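Local coordinates for mRNA export protein (Chaetomium thermophilum, PDB 4WPM) that is probably involved in exporting mRNA from the nucleus to the cytoplasm, the piece described being its RNA recognition motif domain, at residues R41-L44 against D45-R49. Numbering follows the deposited sequence.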
loop_
_atom_site.group_PDB
_atom_site.type_symbol
_atom_site.label_atom_id
_atom_site.label_comp_id
_atom_site.label_asym_id
_atom_site.label_seq_id
_atom_site.Cartn_x
_atom_site.Cartn_y
_atom_site.Cartn_z
ATOM N N ARG A 41 16.277 -5.564 1.914
ATOM C CA ARG A 41 17.584 -5.772 1.303
ATOM C C ARG A 41 17.553 -6.871 0.245
ATOM O O ARG A 41 18.125 -6.717 -0.834
ATOM C CB ARG A 41 18.611 -6.123 2.382
ATOM C CG ARG A 41 20.048 -6.203 1.890
ATOM C CD ARG A 41 20.697 -7.515 2.301
ATOM N NE ARG A 41 20.204 -8.642 1.512
ATOM C CZ ARG A 41 20.465 -9.917 1.779
ATOM N NH1 ARG A 41 21.215 -10.246 2.824
ATOM N NH2 ARG A 41 19.972 -10.870 1.000
ATOM N N SER A 42 16.887 -7.977 0.558
ATOM C CA SER A 42 16.775 -9.088 -0.379
ATOM C C SER A 42 16.006 -8.672 -1.631
ATOM O O SER A 42 16.302 -9.131 -2.734
ATOM C CB SER A 42 16.093 -10.285 0.286
ATOM O OG SER A 42 14.741 -9.998 0.600
ATOM N N LEU A 43 15.018 -7.799 -1.452
ATOM C CA LEU A 43 14.233 -7.289 -2.570
ATOM C C LEU A 43 15.078 -6.418 -3.493
ATOM O O LEU A 43 15.084 -6.616 -4.706
ATOM C CB LEU A 43 13.026 -6.494 -2.061
ATOM C CG LEU A 43 12.238 -5.697 -3.106
ATOM C CD1 LEU A 43 11.575 -6.629 -4.109
ATOM C CD2 LEU A 43 11.205 -4.810 -2.433
ATOM N N LEU A 44 15.784 -5.449 -2.916
ATOM C CA LEU A 44 16.608 -4.545 -3.710
ATOM C C LEU A 44 17.711 -5.320 -4.414
ATOM O O LEU A 44 18.067 -5.015 -5.550
ATOM C CB LEU A 44 17.207 -3.440 -2.836
ATOM C CG LEU A 44 16.216 -2.604 -2.019
ATOM C CD1 LEU A 44 16.884 -1.333 -1.511
ATOM C CD2 LEU A 44 14.953 -2.277 -2.807
ATOM N N ASP A 45 18.245 -6.332 -3.737
ATOM C CA ASP A 45 19.252 -7.196 -4.337
ATOM C C ASP A 45 18.661 -7.917 -5.543
ATOM O O ASP A 45 19.309 -8.045 -6.581
ATOM C CB ASP A 45 19.777 -8.206 -3.315
ATOM C CG ASP A 45 20.852 -9.108 -3.888
ATOM O OD1 ASP A 45 22.030 -8.693 -3.908
ATOM O OD2 ASP A 45 20.519 -10.233 -4.316
ATOM N N PHE A 46 17.424 -8.382 -5.399
ATOM C CA PHE A 46 16.726 -9.065 -6.482
ATOM C C PHE A 46 16.473 -8.135 -7.666
ATOM O O PHE A 46 16.636 -8.530 -8.821
ATOM C CB PHE A 46 15.400 -9.640 -5.977
ATOM C CG PHE A 46 14.431 -9.982 -7.072
ATOM C CD1 PHE A 46 14.590 -11.134 -7.824
ATOM C CD2 PHE A 46 13.358 -9.150 -7.349
ATOM C CE1 PHE A 46 13.697 -11.450 -8.830
ATOM C CE2 PHE A 46 12.464 -9.460 -8.355
ATOM C CZ PHE A 46 12.632 -10.612 -9.096
ATOM N N LEU A 47 16.075 -6.900 -7.375
ATOM C CA LEU A 47 15.788 -5.921 -8.418
ATOM C C LEU A 47 17.034 -5.568 -9.222
ATOM O O LEU A 47 16.974 -5.423 -10.443
ATOM C CB LEU A 47 15.192 -4.650 -7.808
ATOM C CG LEU A 47 13.802 -4.775 -7.180
ATOM C CD1 LEU A 47 13.432 -3.493 -6.450
ATOM C CD2 LEU A 47 12.756 -5.111 -8.232
ATOM N N GLU A 48 18.161 -5.427 -8.532
ATOM C CA GLU A 48 19.421 -5.094 -9.185
ATOM C C GLU A 48 19.855 -6.180 -10.166
ATOM O O GLU A 48 20.282 -5.885 -11.282
ATOM C CB GLU A 48 20.517 -4.868 -8.139
ATOM C CG GLU A 48 20.335 -3.598 -7.319
ATOM C CD GLU A 48 21.345 -3.473 -6.193
ATOM O OE1 GLU A 48 21.878 -4.511 -5.748
ATOM O OE2 GLU A 48 21.601 -2.334 -5.748
ATOM N N ARG A 49 19.746 -7.436 -9.744
ATOM C CA ARG A 49 20.154 -8.562 -10.577
ATOM C C ARG A 49 19.210 -8.759 -11.763
ATOM O O ARG A 49 19.652 -9.046 -12.876
ATOM C CB ARG A 49 20.220 -9.845 -9.745
ATOM C CG ARG A 49 21.245 -9.796 -8.623
ATOM C CD ARG A 49 21.295 -11.099 -7.844
ATOM N NE ARG A 49 20.057 -11.349 -7.104
ATOM C CZ ARG A 49 19.230 -12.372 -7.323
ATOM N NH1 ARG A 49 18.131 -12.496 -6.593
ATOM N NH2 ARG A 49 19.489 -13.280 -8.260
HETATM O O HOH W 1 17.803 -11.847 -3.478
#
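Leu43 and Leu47 meet one helical turn apart, Leu43 CG lying 4.2 Å from Leu47 CD1, and the same CD1 methyl is 4.1 Å from Leu44 CD2. Leu47 thus turns one methyl, CD1, back toward two leucines of the preceding turn, its chain crossing both at a slant; chi1 of -67° sets its CG beside its own backbone N, 3.3 Å from Leu43 O. Backbone bonds of the regular i to i+4 kind join the turns: Asp45 N to Arg41 O, Phe46 N to Ser42 O, Leu47 N to Leu43 O (2.9 Å) and Glu48 N to Leu44 O. On the polar flank Asp45 and Arg49 form a salt bridge, Arg49 NE to Asp45 OD2 at 3.0 Å. The bond is bent, 137° at the hydrogen, and comes from above the carboxylate plane. A water ties this pair to the previous turn: it donates to Ser42 O (3.2 Å) and Asp45 OD2 (3.3 Å) and accepts from Arg49 NH1, which also lies in plane at the edge of the Phe46 ring. The helix, 40-51, is the first of the RRM fold and packs on its antiparallel sheet: Leu43 rests on Val67, and Leu44 and Leu47 on Leu69, both residues of strand 66-71, while at strand 86-87 Tyr87 meets the Phe46 ring and hydrogen-bonds Ser42 OG.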